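Local coordinates for protein truncated hemoglobin from geobacillus stearothermophilus (Geobacillus stearothermophilus, PDB 2BKM) that binds haem and, at its iron, molecular oxygen, and probably serves in oxygen transport or storage, at residues A22-R25 and R26-A29; P31-R34 and P35-D39; H46-K49 and Q50-T53; W88-C91 and M92-A95. All blocks are in the same frame, centred on the assembly; numbering follows the deposited sequence.

Contact 1: residues A22-R25 and R26-A29. With ACT (acetate ion), chain E.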
# COMPACT_ATOMS: atom_id res chain seq x y z
N ALA A 22 -2.37 10.63 0.30
CA ALA A 22 -1.01 11.08 0.22
C ALA A 22 -0.14 10.14 -0.61
O ALA A 22 0.72 10.57 -1.38
CB ALA A 22 -0.46 11.22 1.64
N PHE A 23 -0.37 8.85 -0.44
CA PHE A 23 0.38 7.84 -1.14
C PHE A 23 0.26 7.99 -2.67
O PHE A 23 1.26 7.97 -3.38
CB PHE A 23 -0.05 6.46 -0.66
CG PHE A 23 0.68 5.34 -1.36
CD1 PHE A 23 -0.02 4.48 -2.19
CD2 PHE A 23 2.05 5.16 -1.21
CE1 PHE A 23 0.63 3.45 -2.84
CE2 PHE A 23 2.72 4.12 -1.86
CZ PHE A 23 2.01 3.27 -2.67
N TYR A 24 -0.97 8.15 -3.15
CA TYR A 24 -1.13 8.19 -4.61
C TYR A 24 -0.62 9.47 -5.21
O TYR A 24 -0.21 9.47 -6.38
CB TYR A 24 -2.52 7.79 -5.08
CG TYR A 24 -2.65 6.32 -4.91
CD1 TYR A 24 -3.43 5.78 -3.90
CD2 TYR A 24 -1.90 5.46 -5.70
CE1 TYR A 24 -3.48 4.41 -3.71
CE2 TYR A 24 -1.94 4.11 -5.52
CZ TYR A 24 -2.73 3.58 -4.51
OH TYR A 24 -2.77 2.23 -4.30
N ARG A 25 -0.60 10.55 -4.42
CA ARG A 25 0.09 11.73 -4.94
C ARG A 25 1.58 11.45 -5.16
O ARG A 25 2.19 11.93 -6.12
CB ARG A 25 -0.06 12.92 -4.00
CG ARG A 25 -1.45 13.50 -3.97
CD ARG A 25 -1.39 14.86 -3.27
NE ARG A 25 -1.06 14.75 -1.85
CZ ARG A 25 -1.99 14.61 -0.90
NH1 ARG A 25 -1.63 14.52 0.38
NH2 ARG A 25 -3.27 14.57 -1.24
N ARG A 26 2.19 10.67 -4.25
CA ARG A 26 3.60 10.33 -4.40
C ARG A 26 3.81 9.36 -5.55
O ARG A 26 4.77 9.48 -6.28
CB ARG A 26 4.14 9.73 -3.10
CG ARG A 26 4.16 10.63 -1.85
CD ARG A 26 4.65 12.05 -2.05
NE ARG A 26 4.86 12.58 -0.70
CZ ARG A 26 6.04 12.96 -0.21
NH1 ARG A 26 7.15 12.96 -0.95
NH2 ARG A 26 6.09 13.38 1.04
N VAL A 27 2.92 8.38 -5.68
CA VAL A 27 3.04 7.42 -6.75
C VAL A 27 2.97 8.11 -8.08
O VAL A 27 3.75 7.81 -8.96
CB VAL A 27 1.93 6.34 -6.63
CG1 VAL A 27 1.88 5.48 -7.89
CG2 VAL A 27 2.16 5.46 -5.38
N ALA A 28 2.04 9.06 -8.20
CA ALA A 28 1.87 9.74 -9.48
C ALA A 28 3.15 10.45 -9.89
O ALA A 28 3.41 10.59 -11.09
CB ALA A 28 0.71 10.73 -9.41
N ALA A 29 3.94 10.87 -8.91
CA ALA A 29 5.15 11.67 -9.13
C ALA A 29 6.40 10.78 -9.24
O ALA A 29 7.49 11.26 -9.54
CB ALA A 29 5.33 12.68 -8.02
C ACT E . -1.19 0.01 -5.38
O ACT E . -0.81 1.06 -4.87
OXT ACT E . -0.42 -0.93 -5.29
CH3 ACT E . -2.51 -0.12 -6.05
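Phe23 and Val27 stand one helical turn apart on helix 12-29, where i to i+4 bonds run from Arg26 N to Ala22 O, Val27 N to Phe23 O and Ala28 N to Tyr24 O, and the last, Ala29 N to Arg25 O, is weak. The valine lays one methyl over a face of the phenylalanine ring: Val27 CG2 sits 3.6 Å from the ring centroid of Phe23, 19° off the normal, a CH-pi contact. With CG anti to the backbone N (chi1 179°), Phe23 brings its ring under this methyl, Phe23 CZ coming within 3.5 Å of Val27 CG2. Tyr24 runs beside Val27, Tyr24 CD2 at 4.0 Å from Val27 CB, and carries its hydroxyl into the distal haem pocket. There Tyr24 OH is modelled 2.4 Å from O of an acetate, probably from the crystallisation liquor and overlapping the oxygen molecule; so short a bond is doubtful. The Phe23 ring turns its edge, at CE1, to the same modelled oxygen. Replacing Phe23 by an alanine would probably open a gap beneath Val27 CG2 and deprive Trp88 of its edge-to-face partner. Arg25 pairs with Glu21 of the same helix and Glu98 of helix 82-98, and Arg26 also bridges to Glu98. The helix is thus divided chemically: arginines meet acids on its outer side, while an apolar inner side brings the Tyr24 hydroxyl to the ligand pocket.

Contact 2: residues P31-R34 and P35-D39. With HEM (protoporphyrin IX containing Fe), chain D.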
# COMPACT_ATOMS: atom_id res chain seq x y z
N PRO A 31 8.99 8.42 -10.83
CA PRO A 31 9.35 7.90 -12.17
C PRO A 31 9.42 6.36 -12.31
O PRO A 31 9.26 5.82 -13.42
CB PRO A 31 10.71 8.53 -12.42
CG PRO A 31 11.25 8.82 -11.09
CD PRO A 31 10.08 9.23 -10.25
N ASP A 32 9.65 5.64 -11.22
CA ASP A 32 9.68 4.20 -11.30
C ASP A 32 8.29 3.59 -11.23
O ASP A 32 8.15 2.38 -11.51
CB ASP A 32 10.52 3.60 -10.20
CG ASP A 32 11.96 3.94 -10.33
OD1 ASP A 32 12.47 3.84 -11.48
OD2 ASP A 32 12.59 4.33 -9.32
N LEU A 33 7.30 4.40 -10.83
CA LEU A 33 5.94 3.89 -10.68
C LEU A 33 4.95 4.45 -11.66
O LEU A 33 4.11 3.71 -12.20
CB LEU A 33 5.44 4.12 -9.25
CG LEU A 33 6.36 3.55 -8.18
CD1 LEU A 33 5.75 3.94 -6.87
CD2 LEU A 33 6.44 2.06 -8.35
N ARG A 34 5.04 5.77 -11.88
CA ARG A 34 4.09 6.53 -12.70
C ARG A 34 3.75 5.81 -14.01
O ARG A 34 2.56 5.77 -14.37
CB ARG A 34 4.63 7.95 -12.97
CG ARG A 34 3.61 8.91 -13.62
CD ARG A 34 4.34 10.11 -14.27
NE ARG A 34 3.57 10.75 -15.35
CZ ARG A 34 2.29 10.53 -15.65
NH1 ARG A 34 1.54 9.69 -14.95
NH2 ARG A 34 1.73 11.19 -16.67
N PRO A 35 4.74 5.21 -14.71
CA PRO A 35 4.30 4.73 -16.01
C PRO A 35 3.49 3.44 -15.94
O PRO A 35 2.73 3.17 -16.90
CB PRO A 35 5.62 4.53 -16.79
CG PRO A 35 6.74 5.09 -15.88
CD PRO A 35 6.18 4.95 -14.49
N ILE A 36 3.60 2.66 -14.85
CA ILE A 36 2.87 1.39 -14.78
C ILE A 36 1.51 1.48 -14.08
O ILE A 36 0.73 0.54 -14.09
CB ILE A 36 3.70 0.21 -14.21
CG1 ILE A 36 3.99 0.39 -12.71
CG2 ILE A 36 4.97 0.02 -15.03
CD1 ILE A 36 4.34 -0.93 -11.97
N PHE A 37 1.26 2.63 -13.47
CA PHE A 37 -0.03 2.87 -12.86
C PHE A 37 -0.91 3.60 -13.86
O PHE A 37 -0.37 4.26 -14.75
CB PHE A 37 0.16 3.74 -11.61
CG PHE A 37 0.48 2.94 -10.38
CD1 PHE A 37 -0.55 2.52 -9.53
CD2 PHE A 37 1.79 2.62 -10.06
CE1 PHE A 37 -0.26 1.79 -8.40
CE2 PHE A 37 2.08 1.84 -8.94
CZ PHE A 37 1.07 1.45 -8.09
N PRO A 38 -2.25 3.52 -13.70
CA PRO A 38 -3.17 4.26 -14.57
C PRO A 38 -2.93 5.75 -14.40
O PRO A 38 -2.50 6.20 -13.33
CB PRO A 38 -4.55 3.89 -14.03
CG PRO A 38 -4.36 2.60 -13.31
CD PRO A 38 -2.98 2.72 -12.70
N ASP A 39 -3.23 6.54 -15.43
CA ASP A 39 -3.03 7.98 -15.33
C ASP A 39 -4.01 8.59 -14.33
O ASP A 39 -3.67 9.51 -13.60
CB ASP A 39 -3.22 8.62 -16.70
CG ASP A 39 -2.23 8.10 -17.72
OD1 ASP A 39 -2.68 7.73 -18.82
OD2 ASP A 39 -1.01 8.04 -17.41
CHA HEM D . -2.89 -2.81 -7.93
CHB HEM D . 1.76 -1.76 -8.59
CHC HEM D . 2.65 -3.38 -4.11
CHD HEM D . -2.07 -3.40 -3.20
C1A HEM D . -1.71 -2.36 -8.44
C2A HEM D . -1.57 -1.82 -9.78
C3A HEM D . -0.29 -1.53 -9.96
C4A HEM D . 0.42 -1.89 -8.75
CMA HEM D . 0.34 -0.92 -11.22
CAA HEM D . -2.72 -1.60 -10.77
CBA HEM D . -3.59 -0.45 -10.29
CGA HEM D . -4.93 -0.37 -10.99
O1A HEM D . -5.21 -1.13 -11.97
O2A HEM D . -5.78 0.44 -10.54
C1B HEM D . 2.39 -2.16 -7.45
C2B HEM D . 3.83 -2.17 -7.26
C3B HEM D . 4.06 -2.64 -6.04
C4B HEM D . 2.81 -2.94 -5.38
CMB HEM D . 4.89 -1.69 -8.27
CAB HEM D . 5.44 -2.82 -5.41
CBB HEM D . 5.72 -3.79 -4.54
C1C HEM D . 1.45 -3.44 -3.43
C2C HEM D . 1.29 -3.61 -2.01
C3C HEM D . -0.04 -3.62 -1.80
C4C HEM D . -0.71 -3.44 -3.06
CMC HEM D . 2.42 -3.76 -0.95
CAC HEM D . -0.81 -3.72 -0.48
CBC HEM D . -0.28 -3.98 0.71
C1D HEM D . -2.70 -3.29 -4.39
C2D HEM D . -4.13 -3.42 -4.54
C3D HEM D . -4.37 -3.25 -6.00
C4D HEM D . -3.08 -3.07 -6.60
CMD HEM D . -5.17 -3.64 -3.43
CAD HEM D . -5.72 -3.29 -6.70
CBD HEM D . -5.95 -4.69 -7.28
CGD HEM D . -7.22 -4.62 -8.08
O1D HEM D . -7.21 -4.13 -9.26
O2D HEM D . -8.27 -4.99 -7.49
NA HEM D . -0.46 -2.38 -7.85
NB HEM D . 1.83 -2.64 -6.28
NC HEM D . 0.22 -3.32 -4.04
ND HEM D . -2.12 -3.08 -5.63
FE HEM D . -0.14 -2.88 -5.95
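Phe37 and Leu33 meet across a tight turn closed at Leu33 O, in the loop that links helix 12-29 to helix 42-55, the B and E helices of the two-over-two truncated globin fold. Leu33 O takes two backbone donors: Ile36 N at 2.9 Å, from above the carbonyl plane, and, more weakly, Phe37 N. The phenylalanine continues the contact outward. Its CB lies near Leu33 O, and CG is placed anti to the carbonyl carbon (chi1 -86°), a rotation that leaves one ring edge at Leu33 O and lays a face over the porphyrin. Phe37 CD2 is 3.3 Å from Leu33 O at that edge and 4.0 Å from Leu33 CB; CD1 and CE1 lie by the haem atom C3A, with the methyl CMA over the ring's centre on the same face. CE2 nears the meso carbon CHB, and at the tip Phe37 CZ reaches haem CHB at 3.3 Å, so the far end of the ring presses on the macrocycle while also bordering the oxygen site. Val27 and Tyr24 of helix 12-29 pack against the ring as well, and Leu33 rests on Ala87 and Cys91 of helix 82-98. Ile36 adds its CD1 beside the haem methyl CMB at 3.8 Å, and Pro38 borders a propionate. Farther from the haem, the extended Arg34 chain crosses toward Asp39, its guanidinium plane turned 64° from the carboxylate; this salt bridge is long, with Arg34 NH1 3.9 Å from Asp39 OD2.

Contact 3: residues H46-K49 and Q50-T53. Unlike the reference sequence in segment 46-49: His46 (reference Arg). With HEM (protoporphyrin IX containing Fe), chain D.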
# COMPACT_ATOMS: atom_id res chain seq x y z
N HIS A 46 -9.36 4.01 -4.56
CA HIS A 46 -10.54 3.44 -3.95
C HIS A 46 -10.26 2.01 -3.51
O HIS A 46 -10.54 1.61 -2.40
CB HIS A 46 -11.69 3.50 -4.96
CG HIS A 46 -12.88 2.70 -4.58
ND1 HIS A 46 -13.68 3.01 -3.50
CD2 HIS A 46 -13.43 1.60 -5.16
CE1 HIS A 46 -14.67 2.13 -3.43
NE2 HIS A 46 -14.53 1.26 -4.42
N LYS A 47 -9.65 1.25 -4.40
CA LYS A 47 -9.40 -0.15 -4.11
C LYS A 47 -8.40 -0.29 -2.98
O LYS A 47 -8.54 -1.14 -2.15
CB LYS A 47 -8.83 -0.84 -5.33
CG LYS A 47 -9.85 -1.10 -6.43
CD LYS A 47 -9.14 -1.65 -7.67
CE LYS A 47 -10.15 -2.09 -8.71
NZ LYS A 47 -9.42 -2.62 -9.90
N GLN A 48 -7.38 0.56 -2.98
CA GLN A 48 -6.38 0.48 -1.93
C GLN A 48 -6.94 0.87 -0.57
O GLN A 48 -6.56 0.29 0.44
CB GLN A 48 -5.22 1.41 -2.28
CG GLN A 48 -3.99 1.24 -1.38
CD GLN A 48 -3.30 -0.10 -1.60
OE1 GLN A 48 -2.31 -0.16 -2.37
NE2 GLN A 48 -3.81 -1.16 -0.99
N LYS A 49 -7.80 1.87 -0.55
CA LYS A 49 -8.45 2.19 0.72
C LYS A 49 -9.22 0.98 1.25
O LYS A 49 -9.14 0.62 2.42
CB LYS A 49 -9.38 3.37 0.55
CG LYS A 49 -10.05 3.70 1.86
CD LYS A 49 -10.69 5.05 1.93
CE LYS A 49 -10.61 5.61 3.37
NZ LYS A 49 -10.76 4.71 4.60
N GLN A 50 -9.96 0.32 0.35
CA GLN A 50 -10.69 -0.89 0.75
C GLN A 50 -9.74 -2.00 1.19
O GLN A 50 -9.94 -2.63 2.23
CB GLN A 50 -11.54 -1.40 -0.41
CG GLN A 50 -12.64 -0.45 -0.78
CD GLN A 50 -13.37 -0.91 -1.99
OE1 GLN A 50 -12.77 -1.33 -2.96
NE2 GLN A 50 -14.68 -0.87 -1.92
N PHE A 51 -8.67 -2.20 0.42
CA PHE A 51 -7.75 -3.25 0.74
C PHE A 51 -7.04 -3.04 2.07
O PHE A 51 -6.98 -3.94 2.87
CB PHE A 51 -6.71 -3.44 -0.36
CG PHE A 51 -5.75 -4.50 -0.02
CD1 PHE A 51 -6.15 -5.82 -0.10
CD2 PHE A 51 -4.47 -4.20 0.51
CE1 PHE A 51 -5.27 -6.86 0.32
CE2 PHE A 51 -3.61 -5.20 0.92
CZ PHE A 51 -3.98 -6.54 0.84
N LEU A 52 -6.52 -1.83 2.27
CA LEU A 52 -5.74 -1.60 3.47
C LEU A 52 -6.64 -1.69 4.70
O LEU A 52 -6.22 -2.19 5.73
CB LEU A 52 -5.07 -0.23 3.41
CG LEU A 52 -3.91 -0.15 2.39
CD1 LEU A 52 -3.41 1.26 2.37
CD2 LEU A 52 -2.81 -1.14 2.76
N THR A 53 -7.90 -1.28 4.55
CA THR A 53 -8.85 -1.42 5.65
C THR A 53 -8.94 -2.89 6.07
O THR A 53 -8.79 -3.23 7.24
CB THR A 53 -10.23 -0.88 5.18
OG1 THR A 53 -10.10 0.53 4.98
CG2 THR A 53 -11.29 -1.19 6.25
CHA HEM D . -2.89 -2.81 -7.93
CHB HEM D . 1.76 -1.76 -8.59
CHC HEM D . 2.65 -3.38 -4.11
CHD HEM D . -2.07 -3.40 -3.20
C1A HEM D . -1.71 -2.36 -8.44
C2A HEM D . -1.57 -1.82 -9.78
C3A HEM D . -0.29 -1.53 -9.96
C4A HEM D . 0.42 -1.89 -8.75
CMA HEM D . 0.34 -0.92 -11.22
CAA HEM D . -2.72 -1.60 -10.77
CBA HEM D . -3.59 -0.45 -10.29
CGA HEM D . -4.93 -0.37 -10.99
O1A HEM D . -5.21 -1.13 -11.97
O2A HEM D . -5.78 0.44 -10.54
C1B HEM D . 2.39 -2.16 -7.45
C2B HEM D . 3.83 -2.17 -7.26
C3B HEM D . 4.06 -2.64 -6.04
C4B HEM D . 2.81 -2.94 -5.38
CMB HEM D . 4.89 -1.69 -8.27
CAB HEM D . 5.44 -2.82 -5.41
CBB HEM D . 5.72 -3.79 -4.54
C1C HEM D . 1.45 -3.44 -3.43
C2C HEM D . 1.29 -3.61 -2.01
C3C HEM D . -0.04 -3.62 -1.80
C4C HEM D . -0.71 -3.44 -3.06
CMC HEM D . 2.42 -3.76 -0.95
CAC HEM D . -0.81 -3.72 -0.48
CBC HEM D . -0.28 -3.98 0.71
C1D HEM D . -2.70 -3.29 -4.39
C2D HEM D . -4.13 -3.42 -4.54
C3D HEM D . -4.37 -3.25 -6.00
C4D HEM D . -3.08 -3.07 -6.60
CMD HEM D . -5.17 -3.64 -3.43
CAD HEM D . -5.72 -3.29 -6.70
CBD HEM D . -5.95 -4.69 -7.28
CGD HEM D . -7.22 -4.62 -8.08
O1D HEM D . -7.21 -4.13 -9.26
O2D HEM D . -8.27 -4.99 -7.49
NA HEM D . -0.46 -2.38 -7.85
NB HEM D . 1.83 -2.64 -6.28
NC HEM D . 0.22 -3.32 -4.04
ND HEM D . -2.12 -3.08 -5.63
FE HEM D . -0.14 -2.88 -5.95
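His46 to Thr53 form two unbroken turns of helix 42-55, with i to i+4 bonds from Gln50 N to His46 O, Phe51 N to Lys47 O, Leu52 N to Gln48 O and Thr53 N to Lys49 O. Thr53 adds its hydroxyl to the last of these, OG1 donating to Lys49 O at 2.7 Å; Lys49 O is thus held by two donors, Thr53 N and OG1, which reach it from opposite faces of its plane. Gln48 folds back at chi2 (68°), which brings its NE2 to 3.5 Å from Phe51 CD2 and equally close to Leu52 CG, the amide plane turned 60° from the aromatic ring. Its other end, OE1, lies 3.4 Å from the haem meso carbon CHD and is in a weak hydrogen bond with Tyr24 OH. In the globin fold this helix lines the distal side of the haem, and Gln48 belongs to the oxygen pocket. Phe51 sets its CB 3.4 Å from the haem methyl CMD, while CE2 reaches the vinyl group at CAC. Lys47 extends fully beyond CG along a propionate, and its NZ donates to haem O1D at 2.8 Å. The exposed His46 turns a ring face to the buried Gln50 amide, the planes 41° apart, with no hydrogen bond between them; both instead donate through their NE2 atoms to Glu65, and Gln50 OE1 accepts from His66. Lys49 sends its bent chain to a salt bridge with Glu13 of helix 12-29.

Contact 4: residues W88-C91 and M92-A95. With HEM (protoporphyrin IX containing Fe), chain D; OXY (oxygen molecule), chain C; ACT (acetate ion), chain E.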
# COMPACT_ATOMS: atom_id res chain seq x y z
N TRP A 88 7.78 1.87 -4.27
CA TRP A 88 6.46 1.85 -3.68
C TRP A 88 6.61 2.09 -2.17
O TRP A 88 5.92 2.92 -1.60
CB TRP A 88 5.86 0.47 -3.96
CG TRP A 88 4.41 0.31 -3.67
CD1 TRP A 88 3.38 0.30 -4.58
CD2 TRP A 88 3.81 0.11 -2.39
NE1 TRP A 88 2.18 0.08 -3.96
CE2 TRP A 88 2.40 -0.06 -2.61
CE3 TRP A 88 4.31 -0.02 -1.09
CZ2 TRP A 88 1.50 -0.23 -1.56
CZ3 TRP A 88 3.39 -0.22 -0.02
CH2 TRP A 88 2.01 -0.34 -0.28
N LEU A 89 7.54 1.36 -1.55
CA LEU A 89 7.71 1.51 -0.09
C LEU A 89 8.19 2.91 0.25
O LEU A 89 7.81 3.44 1.30
CB LEU A 89 8.68 0.44 0.44
CG LEU A 89 8.03 -0.94 0.38
CD1 LEU A 89 9.15 -1.95 0.58
CD2 LEU A 89 6.96 -1.06 1.44
N ALA A 90 9.04 3.49 -0.60
CA ALA A 90 9.52 4.85 -0.30
C ALA A 90 8.39 5.85 -0.39
O ALA A 90 8.29 6.80 0.41
CB ALA A 90 10.64 5.22 -1.26
N CYS A 91 7.50 5.65 -1.36
CA CYS A 91 6.29 6.50 -1.42
C CYS A 91 5.45 6.32 -0.21
O CYS A 91 4.90 7.29 0.29
CB CYS A 91 5.46 6.23 -2.66
SG CYS A 91 6.30 6.80 -4.19
N MET A 92 5.33 5.08 0.27
CA MET A 92 4.54 4.82 1.45
C MET A 92 5.13 5.45 2.69
O MET A 92 4.40 6.09 3.46
CB MET A 92 4.31 3.31 1.63
CG MET A 92 3.43 3.03 2.78
SD MET A 92 1.77 3.74 2.69
CE MET A 92 1.02 2.65 1.47
N ARG A 93 6.44 5.34 2.87
CA ARG A 93 7.04 5.99 4.03
C ARG A 93 6.82 7.49 3.92
O ARG A 93 6.54 8.14 4.94
CB ARG A 93 8.53 5.74 4.07
CG ARG A 93 8.92 4.34 4.42
CD ARG A 93 10.40 4.20 4.74
NE ARG A 93 11.25 4.82 3.70
CZ ARG A 93 11.65 4.18 2.59
NH1 ARG A 93 11.24 2.96 2.33
NH2 ARG A 93 12.41 4.79 1.71
N ALA A 94 7.00 8.06 2.72
CA ALA A 94 6.85 9.51 2.57
C ALA A 94 5.40 9.92 2.88
O ALA A 94 5.17 10.96 3.47
CB ALA A 94 7.23 9.94 1.14
N ALA A 95 4.43 9.10 2.46
CA ALA A 95 3.03 9.41 2.71
C ALA A 95 2.73 9.30 4.20
O ALA A 95 1.98 10.13 4.73
CB ALA A 95 2.14 8.47 1.91
CHA HEM D . -2.89 -2.81 -7.93
CHB HEM D . 1.76 -1.76 -8.59
CHC HEM D . 2.65 -3.38 -4.11
CHD HEM D . -2.07 -3.40 -3.20
C1A HEM D . -1.71 -2.36 -8.44
C2A HEM D . -1.57 -1.82 -9.78
C3A HEM D . -0.29 -1.53 -9.96
C4A HEM D . 0.42 -1.89 -8.75
CMA HEM D . 0.34 -0.92 -11.22
CAA HEM D . -2.72 -1.60 -10.77
CBA HEM D . -3.59 -0.45 -10.29
CGA HEM D . -4.93 -0.37 -10.99
O1A HEM D . -5.21 -1.13 -11.97
O2A HEM D . -5.78 0.44 -10.54
C1B HEM D . 2.39 -2.16 -7.45
C2B HEM D . 3.83 -2.17 -7.26
C3B HEM D . 4.06 -2.64 -6.04
C4B HEM D . 2.81 -2.94 -5.38
CMB HEM D . 4.89 -1.69 -8.27
CAB HEM D . 5.44 -2.82 -5.41
CBB HEM D . 5.72 -3.79 -4.54
C1C HEM D . 1.45 -3.44 -3.43
C2C HEM D . 1.29 -3.61 -2.01
C3C HEM D . -0.04 -3.62 -1.80
C4C HEM D . -0.71 -3.44 -3.06
CMC HEM D . 2.42 -3.76 -0.95
CAC HEM D . -0.81 -3.72 -0.48
CBC HEM D . -0.28 -3.98 0.71
C1D HEM D . -2.70 -3.29 -4.39
C2D HEM D . -4.13 -3.42 -4.54
C3D HEM D . -4.37 -3.25 -6.00
C4D HEM D . -3.08 -3.07 -6.60
CMD HEM D . -5.17 -3.64 -3.43
CAD HEM D . -5.72 -3.29 -6.70
CBD HEM D . -5.95 -4.69 -7.28
CGD HEM D . -7.22 -4.62 -8.08
O1D HEM D . -7.21 -4.13 -9.26
O2D HEM D . -8.27 -4.99 -7.49
NA HEM D . -0.46 -2.38 -7.85
NB HEM D . 1.83 -2.64 -6.28
NC HEM D . 0.22 -3.32 -4.04
ND HEM D . -2.12 -3.08 -5.63
FE HEM D . -0.14 -2.88 -5.95
O1 OXY C . 0.23 -1.08 -5.22
O2 OXY C . -0.47 -0.19 -5.56
C ACT E . -1.19 0.01 -5.38
O ACT E . -0.81 1.06 -4.87
OXT ACT E . -0.42 -0.93 -5.29
CH3 ACT E . -2.51 -0.12 -6.05
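Trp88 spreads its indole over the face of the haem, across pyrrole rings B and C, and, at the far end of the six-membered ring, meets Met92 one turn on, CH2 lying 3.6 Å from the Met92 CE methyl. The two side chains run side by side, Met92 bending at chi2 and chi3 to bring CE back beside the indole. Trp88 places CG anti to the backbone N (chi1 -169°), which lets one indole face stack on the porphyrin: CD1 is 3.4 Å from C3B, and CZ2 is 3.4 Å from C2C. The indole N-H then points at the iron-bound ligand. NE1 donates to oxygen O1 at 2.6 Å (N-H...O 142°), and more nearly straight to O2 at 3.1 Å (173°). An acetate, probably from the crystallisation liquor, is modelled over the same site as an alternative occupant; there OXT would accept from Trp88 NE1 at 3.1 Å. Replacing Trp88 by a leucine would probably leave the bound oxygen without its indole donor and uncover part of the porphyrin face. On another flank of the helix Arg93 lays a face of its guanidinium over Ala90 CA, and its NH1 is hydrogen-bonded to Tyr110. Helix 82-98 packs against two others: Cys91, Met92 and Ala94 pack on Phe23 and Arg26 of helix 12-29, while Leu89 and Met92 reach Tyr110, Leu113 and Ala117 of helix 104-120.

All four contacts are local, and each brings at least one side chain to the oxygen site: Tyr24, Phe37, Gln48 and Trp88. Contacts 3 and 4 are the buried ones, on opposite sides of the chain's centre, whereas contacts 1 and 2 are partly buried and keep charged residues at the surface. Contacts 1, 3 and 4 lie on regular helices; contact 2 is a loop turn. Contacts 1 and 4 pack closely, Phe23 CZ being 3.3 Å from Trp88 CE2, while contacts 2 and 3 do not touch, though both border the haem and the oxygen pocket. Their chemistry differs accordingly: contact 2 gives mainly apolar cover, whereas contacts 1, 3 and 4 supply polar groups.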